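Local coordinates for glycoside Hydrolase (Bacteroides uniformis, PDB 5T99), which probably cleaves galactose-containing sugars as a family 2 glycoside hydrolase in agarose breakdown by a gut bacterium, and binds d-galacto-isofagomine in its pocket, at residues 748-753 / 809-814; 308-313 / 605-610; 124-127 / 132-135; 326-329 / 334-337; 111-116 / 385-390. One frame throughout, in Å; residues are numbered along the deposited sequence.

Interaction 1: 748-753 / 809-814; sequences ADNLVE and KGLKTA
L751 and K809 are the closest pair along the two backbones, with their CA atoms 7.7 Å apart. L751 opens strand 751-758. K809 lies in the loop that follows the neighbouring antiparallel strand 800-807 and leads to strand 814-821. The chains have already begun to part here. L751 O and K809 N are 4.5 Å from each other, and a water fills the step between them. The water donates to L751 O at 3.1 Å and accepts from K809 N at 3.1 Å. L751 O also takes a hydrogen bond from S808 OG, so two donors hold this carbonyl. Further along the strand, E753 and T807 are joined by direct backbone bonding.

Among the side chains, N750 and L811 touch. The two cross obliquely. L811 CD1 lies 3.9 Å from N750 ND2 and 4.1 Å from N750 CG, so a methyl rests against the amide end. L811 has CG beside its backbone N (chi1 -51°), and its CB already heads for the 748-753 side. Both residues also touch I737 of strand 730-738, in the other sheet of this beta-sandwich C-terminal domain, and P711. E753 OE1 and K809 NZ stand 5.1 Å apart. They form no salt bridge, though the opposite charges probably attract weakly.

The contact is small and mostly at the surface. Its polar link runs through one water, and its side chains meet by van der Waals contact alone. The loop has another tie, the backbone bond of K812 to A712, and this contact by itself probably holds it only lightly.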
# COMPACT_ATOMS: atom_id res chain seq x y z
N ALA A 748 13.56 -11.60 24.41
CA ALA A 748 13.44 -10.49 25.36
C ALA A 748 12.14 -9.69 25.17
O ALA A 748 11.71 -9.46 24.03
CB ALA A 748 14.65 -9.58 25.24
N ASP A 749 11.54 -9.29 26.29
CA ASP A 749 10.31 -8.47 26.29
C ASP A 749 10.41 -7.25 27.22
O ASP A 749 9.42 -6.79 27.78
CB ASP A 749 9.07 -9.34 26.62
CG ASP A 749 9.05 -9.88 28.06
OD1 ASP A 749 10.00 -9.65 28.84
OD2 ASP A 749 8.05 -10.55 28.42
N ASN A 750 11.62 -6.72 27.34
CA ASN A 750 11.88 -5.61 28.23
C ASN A 750 11.12 -4.36 27.79
O ASN A 750 11.13 -4.00 26.61
CB ASN A 750 13.37 -5.27 28.25
CG ASN A 750 14.23 -6.42 28.74
OD1 ASN A 750 14.39 -7.43 28.05
ND2 ASN A 750 14.79 -6.27 29.93
N LEU A 751 10.48 -3.71 28.76
CA LEU A 751 9.87 -2.41 28.55
C LEU A 751 10.94 -1.34 28.32
O LEU A 751 11.79 -1.11 29.19
CB LEU A 751 9.03 -2.01 29.77
CG LEU A 751 8.30 -0.67 29.69
CD1 LEU A 751 7.31 -0.67 28.53
CD2 LEU A 751 7.60 -0.40 31.01
N VAL A 752 10.87 -0.68 27.17
CA VAL A 752 11.79 0.40 26.83
C VAL A 752 11.04 1.72 26.83
O VAL A 752 9.91 1.79 26.35
CB VAL A 752 12.46 0.13 25.47
CG1 VAL A 752 13.47 1.22 25.12
CG2 VAL A 752 13.12 -1.25 25.47
N GLU A 753 11.65 2.76 27.38
CA GLU A 753 11.05 4.10 27.44
C GLU A 753 11.85 5.02 26.54
O GLU A 753 13.05 4.85 26.38
CB GLU A 753 11.01 4.63 28.88
CG GLU A 753 10.43 3.63 29.88
CD GLU A 753 9.53 4.23 30.95
OE1 GLU A 753 9.18 3.49 31.89
OE2 GLU A 753 9.16 5.41 30.85
N LYS A 809 14.69 -0.46 32.56
CA LYS A 809 15.14 -0.83 33.91
C LYS A 809 16.18 -1.96 33.89
O LYS A 809 15.91 -3.06 33.42
CB LYS A 809 13.95 -1.17 34.82
CG LYS A 809 13.22 0.08 35.31
CD LYS A 809 11.81 -0.19 35.82
CE LYS A 809 11.12 1.10 36.24
NZ LYS A 809 9.63 0.98 36.27
N GLY A 810 17.38 -1.63 34.36
CA GLY A 810 18.49 -2.59 34.46
C GLY A 810 19.38 -2.78 33.24
O GLY A 810 20.26 -3.63 33.28
N LEU A 811 19.16 -2.01 32.16
CA LEU A 811 19.96 -2.11 30.92
C LEU A 811 20.74 -0.84 30.66
O LEU A 811 20.37 0.22 31.15
CB LEU A 811 19.07 -2.40 29.70
CG LEU A 811 18.08 -3.57 29.79
CD1 LEU A 811 17.36 -3.73 28.45
CD2 LEU A 811 18.75 -4.88 30.19
N LYS A 812 21.81 -0.96 29.88
CA LYS A 812 22.57 0.22 29.46
C LYS A 812 21.73 1.09 28.52
O LYS A 812 21.28 0.63 27.47
CB LYS A 812 23.90 -0.17 28.78
CG LYS A 812 24.90 0.98 28.67
CD LYS A 812 26.14 0.63 27.83
N THR A 813 21.50 2.34 28.94
CA THR A 813 20.84 3.38 28.16
C THR A 813 21.48 3.54 26.76
O THR A 813 22.69 3.38 26.61
CB THR A 813 20.89 4.73 28.93
OG1 THR A 813 20.10 4.64 30.11
CG2 THR A 813 20.40 5.90 28.09
N ALA A 814 20.65 3.84 25.75
CA ALA A 814 21.13 4.08 24.37
C ALA A 814 20.74 5.46 23.86
O ALA A 814 19.66 5.96 24.19
CB ALA A 814 20.59 3.01 23.45
O HOH W 1 11.72 0.10 32.06

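Interaction 2: 308-313 / 605-610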
# COMPACT_ATOMS: atom_id res chain seq x y z
N ARG A 308 6.38 -11.99 -14.63
CA ARG A 308 5.73 -12.85 -13.64
C ARG A 308 5.52 -12.08 -12.36
O ARG A 308 6.38 -11.30 -11.96
CB ARG A 308 6.56 -14.11 -13.37
CG ARG A 308 6.90 -14.85 -14.65
CD ARG A 308 7.40 -16.27 -14.42
NE ARG A 308 7.12 -17.12 -15.58
CZ ARG A 308 5.93 -17.68 -15.88
NH1 ARG A 308 4.85 -17.47 -15.11
NH2 ARG A 308 5.82 -18.45 -16.97
N PHE A 309 4.39 -12.30 -11.70
CA PHE A 309 4.05 -11.60 -10.48
C PHE A 309 4.58 -12.33 -9.24
O PHE A 309 4.03 -13.35 -8.81
CB PHE A 309 2.54 -11.37 -10.36
CG PHE A 309 1.91 -10.78 -11.59
CD1 PHE A 309 2.46 -9.67 -12.21
CD2 PHE A 309 0.75 -11.33 -12.11
CE1 PHE A 309 1.87 -9.12 -13.34
CE2 PHE A 309 0.15 -10.79 -13.23
CZ PHE A 309 0.71 -9.68 -13.86
N ASN A 310 5.68 -11.81 -8.70
CA ASN A 310 6.09 -12.05 -7.32
C ASN A 310 5.39 -11.00 -6.49
O ASN A 310 5.97 -9.97 -6.14
CB ASN A 310 7.59 -11.87 -7.17
CG ASN A 310 8.38 -12.87 -7.96
OD1 ASN A 310 7.88 -13.94 -8.31
ND2 ASN A 310 9.62 -12.53 -8.27
N GLY A 311 4.12 -11.27 -6.15
CA GLY A 311 3.21 -10.24 -5.65
C GLY A 311 2.86 -10.36 -4.19
O GLY A 311 3.01 -11.41 -3.59
N VAL A 312 2.35 -9.26 -3.64
CA VAL A 312 1.83 -9.23 -2.29
C VAL A 312 0.53 -8.42 -2.24
O VAL A 312 0.36 -7.46 -3.00
CB VAL A 312 2.85 -8.67 -1.26
CG1 VAL A 312 4.16 -9.42 -1.35
CG2 VAL A 312 3.09 -7.18 -1.47
N CYS A 313 -0.38 -8.86 -1.37
CA CYS A 313 -1.52 -8.05 -1.00
C CYS A 313 -1.08 -7.21 0.17
O CYS A 313 -0.32 -7.69 1.02
CB CYS A 313 -2.71 -8.93 -0.58
SG CYS A 313 -3.29 -9.99 -1.91
N SER A 605 14.52 -16.05 -0.76
CA SER A 605 15.24 -17.19 -1.35
C SER A 605 14.68 -17.64 -2.70
O SER A 605 15.41 -18.17 -3.53
CB SER A 605 15.27 -18.39 -0.39
OG SER A 605 14.04 -19.12 -0.37
N GLN A 606 13.37 -17.46 -2.90
CA GLN A 606 12.68 -17.87 -4.12
C GLN A 606 12.61 -16.78 -5.20
O GLN A 606 12.53 -17.09 -6.37
CB GLN A 606 11.25 -18.32 -3.75
CG GLN A 606 10.42 -18.94 -4.87
CD GLN A 606 10.98 -20.26 -5.40
OE1 GLN A 606 12.00 -20.77 -4.91
NE2 GLN A 606 10.29 -20.83 -6.39
N TRP A 607 12.66 -15.51 -4.78
CA TRP A 607 12.34 -14.37 -5.64
C TRP A 607 13.49 -13.39 -5.98
O TRP A 607 13.26 -12.46 -6.74
CB TRP A 607 11.21 -13.57 -5.00
CG TRP A 607 9.86 -14.22 -5.08
CD1 TRP A 607 9.50 -15.33 -5.81
CD2 TRP A 607 8.66 -13.75 -4.46
NE1 TRP A 607 8.17 -15.58 -5.66
CE2 TRP A 607 7.62 -14.62 -4.84
CE3 TRP A 607 8.37 -12.67 -3.62
CZ2 TRP A 607 6.32 -14.45 -4.41
CZ3 TRP A 607 7.06 -12.49 -3.20
CH2 TRP A 607 6.05 -13.38 -3.60
N THR A 608 14.68 -13.58 -5.42
CA THR A 608 15.83 -12.72 -5.72
C THR A 608 17.01 -13.55 -6.16
O THR A 608 17.10 -14.72 -5.83
CB THR A 608 16.24 -11.87 -4.50
OG1 THR A 608 16.79 -12.70 -3.47
CG2 THR A 608 15.05 -11.11 -3.94
N ASP A 609 17.91 -12.93 -6.92
CA ASP A 609 19.14 -13.57 -7.44
C ASP A 609 20.39 -13.31 -6.60
O ASP A 609 21.33 -14.10 -6.63
CB ASP A 609 19.41 -13.08 -8.87
CG ASP A 609 18.33 -13.52 -9.84
OD1 ASP A 609 17.92 -14.71 -9.80
OD2 ASP A 609 17.89 -12.67 -10.65
N LYS A 610 20.42 -12.19 -5.88
CA LYS A 610 21.57 -11.81 -5.08
C LYS A 610 21.79 -12.85 -3.96
O LYS A 610 20.89 -13.09 -3.15
CB LYS A 610 21.37 -10.40 -4.52
CG LYS A 610 22.61 -9.80 -3.90
CD LYS A 610 22.31 -8.41 -3.34
CE LYS A 610 23.54 -7.83 -2.64
NZ LYS A 610 23.91 -8.59 -1.41
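W607 and N310 bury most of the surface in this contact, and G311 adds a little. The N310 amide lies flat over the indole, with the two planes 12° apart. N310 CB sits over the six-membered ring, 3.6 Å from its centroid and 16° off the normal, as a CH-pi contact. The amide runs on over the five-membered ring. N310 OD1 is 3.1 Å from W607 NE1, but it lies above the ring face at a poor angle, so this is stacking and not a hydrogen bond. N310 CG stands beside the backbone N (chi1 -64°), which lays the amide along the indole. N310 ND2 turns to G341 O in a weak bond. G311 O comes in obliquely, 3.6 Å from W607 CH2. Y603 meets the indole with its own ring, and E550 and I552 of strand 549-552 also touch it. With an alanine at W607 the indole is gone, which would probably open a gap beside strand 305-313 and leave the N310 amide without its flat support. The indole thus pins the end of helix 598-607 to strands 305-313 and 549-552, the adjacent first and last strands that close the TIM barrel.

Interaction 3: 124-127 / 132-135; sequences GEHP and GFEI
G124 meets I135 first, with G124 CA 4.4 Å from I135 CG2. A side chain at G124 would point at I135 and crowd that methyl. Two residues on, H126 carries most of the contact. Its CB lies over the F133 ring, 3.9 Å from the centroid and 23° off the normal, a CH-pi contact. The imidazole then slides off the edge of that ring. The two planes stay near parallel at 19°, but the centroids are 4.8 Å apart, so the rings barely overlap. The closest approach is H126 CG to F133 CD2, at 3.5 Å. With chi1 at 63°, F133 holds CG between its backbone N and carbonyl carbon, and the ring extends over H126 CB. The far end of the imidazole passes G132 O, 3.8 Å from H126 CE1. H126 NE2 is hydrogen-bonded to T131 OG1 in the intervening turn, which probably helps to fix the ring's rotation. W391 and D395 of helix 388-403 also touch H126, and F107 stacks on F133. Strand 121-126 is an outermost strand of the six-stranded sheet, and strand 133-136 is one of the four-stranded sheet. Their side chains face each other across the two-sheet beta-sandwich of the family 2 sugar-binding domain.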
# COMPACT_ATOMS: atom_id res chain seq x y z
N GLY A 124 -22.27 18.09 -0.01
CA GLY A 124 -21.53 16.86 -0.24
C GLY A 124 -21.99 15.75 0.68
O GLY A 124 -22.29 16.00 1.86
N GLU A 125 -22.07 14.55 0.14
CA GLU A 125 -22.42 13.37 0.92
C GLU A 125 -21.79 12.16 0.26
O GLU A 125 -22.11 11.85 -0.88
CB GLU A 125 -23.94 13.23 1.00
CG GLU A 125 -24.40 12.02 1.82
CD GLU A 125 -25.85 12.10 2.23
OE1 GLU A 125 -26.63 11.20 1.86
OE2 GLU A 125 -26.23 13.07 2.91
N HIS A 126 -20.91 11.46 0.97
CA HIS A 126 -20.10 10.41 0.36
C HIS A 126 -19.90 9.21 1.30
O HIS A 126 -19.13 9.29 2.25
CB HIS A 126 -18.75 10.99 -0.08
CG HIS A 126 -17.99 10.10 -1.00
ND1 HIS A 126 -18.16 10.14 -2.37
CD2 HIS A 126 -17.11 9.11 -0.76
CE1 HIS A 126 -17.39 9.22 -2.93
NE2 HIS A 126 -16.74 8.59 -1.97
N PRO A 127 -20.60 8.09 1.03
CA PRO A 127 -20.49 6.95 1.94
C PRO A 127 -19.16 6.18 1.89
O PRO A 127 -18.65 5.82 2.94
CB PRO A 127 -21.67 6.05 1.54
CG PRO A 127 -22.07 6.47 0.17
CD PRO A 127 -21.66 7.89 0.01
N GLY A 132 -12.32 9.17 -3.54
CA GLY A 132 -12.30 10.58 -3.23
C GLY A 132 -13.54 11.26 -3.75
O GLY A 132 -14.30 10.66 -4.51
N PHE A 133 -13.76 12.49 -3.31
CA PHE A 133 -14.87 13.32 -3.78
C PHE A 133 -14.49 14.80 -3.74
O PHE A 133 -13.49 15.20 -3.13
CB PHE A 133 -16.15 13.05 -2.97
CG PHE A 133 -16.05 13.40 -1.51
CD1 PHE A 133 -16.49 14.64 -1.04
CD2 PHE A 133 -15.52 12.49 -0.60
CE1 PHE A 133 -16.40 14.97 0.30
CE2 PHE A 133 -15.42 12.81 0.75
CZ PHE A 133 -15.87 14.05 1.20
N GLU A 134 -15.31 15.60 -4.39
CA GLU A 134 -15.05 17.03 -4.59
C GLU A 134 -16.30 17.83 -4.27
O GLU A 134 -17.38 17.43 -4.65
CB GLU A 134 -14.66 17.25 -6.05
CG GLU A 134 -14.04 18.60 -6.30
CD GLU A 134 -13.49 18.74 -7.70
OE1 GLU A 134 -14.30 18.76 -8.66
OE2 GLU A 134 -12.25 18.88 -7.82
N ILE A 135 -16.16 18.96 -3.58
CA ILE A 135 -17.29 19.87 -3.36
C ILE A 135 -16.98 21.20 -4.05
O ILE A 135 -15.84 21.66 -4.02
CB ILE A 135 -17.60 20.10 -1.86
CG1 ILE A 135 -16.58 21.05 -1.23
CG2 ILE A 135 -17.66 18.77 -1.12
CD1 ILE A 135 -16.75 21.27 0.26

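Interaction 4: 326-329 / 334-337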
# COMPACT_ATOMS: atom_id res chain seq x y z
N ASN A 326 0.91 8.77 4.92
CA ASN A 326 2.27 9.22 5.18
C ASN A 326 3.19 8.61 4.13
O ASN A 326 3.38 7.40 4.08
CB ASN A 326 2.69 8.83 6.59
CG ASN A 326 4.06 9.37 6.95
OD1 ASN A 326 5.09 8.95 6.39
ND2 ASN A 326 4.10 10.29 7.91
N VAL A 327 3.80 9.47 3.32
CA VAL A 327 4.58 9.05 2.16
C VAL A 327 5.75 8.15 2.57
O VAL A 327 5.96 7.09 1.97
CB VAL A 327 5.08 10.28 1.34
CG1 VAL A 327 6.02 9.86 0.21
CG2 VAL A 327 3.89 11.06 0.79
N ARG A 328 6.51 8.57 3.58
CA ARG A 328 7.66 7.78 4.04
C ARG A 328 7.27 6.40 4.56
O ARG A 328 7.95 5.41 4.25
CB ARG A 328 8.50 8.53 5.08
CG ARG A 328 9.69 7.74 5.65
CD ARG A 328 10.64 7.15 4.59
NE ARG A 328 11.51 6.12 5.15
CZ ARG A 328 12.21 5.22 4.46
NH1 ARG A 328 12.18 5.17 3.13
NH2 ARG A 328 12.96 4.34 5.12
N ALA A 329 6.19 6.32 5.33
CA ALA A 329 5.69 5.02 5.81
C ALA A 329 5.44 4.06 4.65
O ALA A 329 5.87 2.91 4.70
CB ALA A 329 4.41 5.20 6.63
N LEU A 334 7.08 -0.37 0.84
CA LEU A 334 7.37 -0.83 -0.52
C LEU A 334 8.84 -1.21 -0.73
O LEU A 334 9.12 -2.21 -1.40
CB LEU A 334 6.91 0.22 -1.55
CG LEU A 334 5.39 0.44 -1.58
CD1 LEU A 334 5.03 1.59 -2.49
CD2 LEU A 334 4.66 -0.81 -2.02
N GLN A 335 9.75 -0.45 -0.13
CA GLN A 335 11.19 -0.76 -0.18
C GLN A 335 11.51 -2.13 0.44
O GLN A 335 12.29 -2.91 -0.13
CB GLN A 335 12.00 0.30 0.54
CG GLN A 335 12.14 1.60 -0.23
CD GLN A 335 12.82 2.69 0.59
OE1 GLN A 335 12.82 2.66 1.83
NE2 GLN A 335 13.40 3.66 -0.10
N ILE A 336 10.91 -2.39 1.59
CA ILE A 336 11.09 -3.68 2.28
C ILE A 336 10.53 -4.80 1.41
O ILE A 336 11.19 -5.83 1.22
CB ILE A 336 10.52 -3.64 3.72
CG1 ILE A 336 11.44 -2.78 4.61
CG2 ILE A 336 10.37 -5.03 4.32
CD1 ILE A 336 10.83 -2.34 5.91
N MET A 337 9.35 -4.59 0.84
CA MET A 337 8.81 -5.56 -0.13
C MET A 337 9.75 -5.77 -1.34
O MET A 337 9.99 -6.93 -1.72
CB MET A 337 7.39 -5.17 -0.55
CG MET A 337 6.36 -5.28 0.56
SD MET A 337 6.03 -6.98 1.09
CE MET A 337 7.15 -7.14 2.49
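R328 and Q335 reach each other along one helix, two turns apart. The side chains cross at about a right angle, and the guanidinium and amide planes are 71° apart. One hydrogen bond joins them, from R328 NH1 to Q335 OE1 at 2.9 Å. It is bent, with an N-H...O angle of 148°. NH1 approaches from above the amide's carbonyl plane, not along a lone pair, and OE1 is tilted out of the guanidinium plane. R328 has CG anti to its backbone N, then folds at chi2 (53°), and this carries the guanidinium forward along the helix toward Q335. Q335 stretches out beyond CG to meet it.

Two acids hold the guanidinium as well: NH2 forms a salt bridge with D719, its strongest partner, and NH1 one with E331, one turn on. A leucine in place of R328 would take away all three links and would probably leave D719 and E331 without this counter-charge.

N326 is the N-cap of the helix. Its OD1 accepts from A329 N at 3.0 Å, nearly straight, while its ND2 bonds K728 O. The helix start is therefore held from its own chain and from the C-terminal part of the protein. Helix 327-339 links parallel strands 305-313 and 344-346, a beta-alpha-beta crossover of the TIM barrel.

Interaction 5: 111-116 / 385-390; sequences MSEAKV and HLYFDE
This is a small polar contact at the surface between two domains, where the E113 carboxylate meets the hydroxyl edge of the Y387 ring. E113 lies just before strand 114-118 in the sugar-binding domain. Y387 lies just before helix 388-403 in the TIM-barrel domain. Their CA atoms are 10.6 Å apart, so the side chains span the gap. E113 has positive phi, and S112 before it follows a cis peptide bond, which probably turns the chain here. The E113 side chain is also bent at chi2 (-104°), which brings its carboxylate to the phenol hydroxyl. The carboxylate and ring planes are nearly perpendicular, at 87°. E113 OE1 lies at the ring edge, only 2.4 Å from Y387 OH. That spacing is doubtful, since E113 CD is modelled too close to the same hydroxyl. E113 OE2 is 3.2 Å from Y387 OH, at an angle too poor for a hydrogen bond.

The firmer polar partner of E113 is R156, whose NE forms a salt bridge with OE1. On the barrel side, L386 CB sits over one face of the Y387 ring, 3.9 Å above its plane. P127 touches Y387 as well, and P127 is itself backbone-bonded to E113.

Chemically, a carboxylate already paired with an arginine faces a phenol hydroxyl. The R156 charge probably helps to keep E113 ionised. The contact thus sets polar groups of the two domains side by side.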
# COMPACT_ATOMS: atom_id res chain seq x y z
N MET A 111 -13.12 8.53 5.93
CA MET A 111 -13.58 7.22 6.37
C MET A 111 -14.49 7.35 7.59
O MET A 111 -14.02 7.78 8.65
CB MET A 111 -12.36 6.36 6.72
CG MET A 111 -12.66 4.89 6.97
SD MET A 111 -13.16 3.99 5.49
CE MET A 111 -11.59 3.91 4.61
N SER A 112 -15.78 7.05 7.50
CA SER A 112 -16.56 6.86 6.27
C SER A 112 -17.89 7.56 6.52
O SER A 112 -18.06 8.19 7.57
CB SER A 112 -16.74 5.37 5.94
OG SER A 112 -17.13 4.61 7.06
N GLU A 113 -18.82 7.48 5.56
CA GLU A 113 -20.14 8.12 5.68
C GLU A 113 -20.00 9.60 5.93
O GLU A 113 -20.32 10.10 7.01
CB GLU A 113 -20.95 7.47 6.79
CG GLU A 113 -21.25 6.01 6.53
CD GLU A 113 -22.69 5.77 6.11
OE1 GLU A 113 -23.24 4.75 6.56
OE2 GLU A 113 -23.26 6.59 5.35
N ALA A 114 -19.48 10.29 4.93
CA ALA A 114 -19.22 11.72 5.04
C ALA A 114 -20.45 12.54 4.66
O ALA A 114 -21.16 12.22 3.71
CB ALA A 114 -18.04 12.12 4.18
N LYS A 115 -20.69 13.59 5.45
CA LYS A 115 -21.52 14.72 5.04
C LYS A 115 -20.65 15.98 5.12
O LYS A 115 -19.82 16.10 6.03
CB LYS A 115 -22.73 14.85 5.95
CG LYS A 115 -23.74 13.72 5.83
CD LYS A 115 -25.04 14.10 6.52
CE LYS A 115 -26.11 13.02 6.40
NZ LYS A 115 -25.83 11.90 7.33
N VAL A 116 -20.82 16.91 4.18
CA VAL A 116 -20.03 18.14 4.14
C VAL A 116 -20.91 19.38 3.97
O VAL A 116 -21.83 19.38 3.15
CB VAL A 116 -18.94 18.11 3.03
CG1 VAL A 116 -18.08 19.37 3.07
CG2 VAL A 116 -18.07 16.86 3.16
N HIS A 385 -22.52 -3.27 0.06
CA HIS A 385 -23.85 -3.65 -0.46
C HIS A 385 -24.99 -2.66 -0.14
O HIS A 385 -25.97 -2.59 -0.88
CB HIS A 385 -24.25 -5.05 0.04
CG HIS A 385 -24.81 -5.05 1.43
ND1 HIS A 385 -24.01 -5.14 2.55
CD2 HIS A 385 -26.08 -4.95 1.88
CE1 HIS A 385 -24.76 -5.09 3.63
NE2 HIS A 385 -26.03 -4.98 3.26
N LEU A 386 -24.86 -1.90 0.95
CA LEU A 386 -25.78 -0.80 1.23
C LEU A 386 -25.79 0.29 0.16
O LEU A 386 -26.80 0.95 -0.05
CB LEU A 386 -25.45 -0.14 2.57
CG LEU A 386 -25.66 -1.00 3.82
CD1 LEU A 386 -25.09 -0.28 5.05
CD2 LEU A 386 -27.13 -1.34 4.02
N TYR A 387 -24.64 0.48 -0.49
CA TYR A 387 -24.45 1.56 -1.44
C TYR A 387 -24.34 1.12 -2.89
O TYR A 387 -24.39 1.98 -3.78
CB TYR A 387 -23.19 2.34 -1.05
CG TYR A 387 -23.21 2.68 0.42
CD1 TYR A 387 -24.14 3.60 0.92
CD2 TYR A 387 -22.35 2.05 1.31
CE1 TYR A 387 -24.18 3.90 2.27
CE2 TYR A 387 -22.38 2.35 2.66
CZ TYR A 387 -23.30 3.27 3.13
OH TYR A 387 -23.32 3.55 4.46
N PHE A 388 -24.24 -0.19 -3.13
CA PHE A 388 -23.89 -0.73 -4.44
C PHE A 388 -24.78 -0.26 -5.58
O PHE A 388 -24.26 0.19 -6.60
CB PHE A 388 -23.83 -2.26 -4.44
CG PHE A 388 -23.24 -2.84 -5.70
CD1 PHE A 388 -21.85 -3.06 -5.81
CD2 PHE A 388 -24.05 -3.18 -6.79
CE1 PHE A 388 -21.30 -3.60 -6.97
CE2 PHE A 388 -23.50 -3.72 -7.95
CZ PHE A 388 -22.12 -3.93 -8.04
N ASP A 389 -26.10 -0.35 -5.41
CA ASP A 389 -27.02 0.06 -6.48
C ASP A 389 -26.90 1.55 -6.83
O ASP A 389 -26.85 1.91 -8.01
CB ASP A 389 -28.47 -0.30 -6.11
CG ASP A 389 -28.80 -1.75 -6.42
OD1 ASP A 389 -30.01 -2.10 -6.38
OD2 ASP A 389 -27.87 -2.55 -6.69
N GLU A 390 -26.85 2.41 -5.81
CA GLU A 390 -26.74 3.86 -6.01
C GLU A 390 -25.33 4.33 -6.40
O GLU A 390 -25.20 5.24 -7.21
CB GLU A 390 -27.22 4.60 -4.75
CG GLU A 390 -27.38 6.12 -4.90
CD GLU A 390 -27.74 6.83 -3.58
OE1 GLU A 390 -28.19 6.17 -2.61
OE2 GLU A 390 -27.58 8.08 -3.53

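How the interactions relate
Interactions 3 and 5 are neighbours, with centres about 9 Å apart. Strands 114-118 and 121-126 pair in one sheet, where H126 N and A114 O are 2.9 Å apart. Interaction 3 is aromatic and partly buried, while interaction 5 is polar and at the surface between domains. Interactions 2 and 4, also partly buried, both belong to the barrel and touch where V312 CG2 lies 3.9 Å from M337 SD. One is a flat amide-indole stack, the other a charged network on a helix. Interaction 1, like interaction 5, is a surface contact. It stands apart, about 28 Å from interaction 4 between centres, and is the water-bridged one.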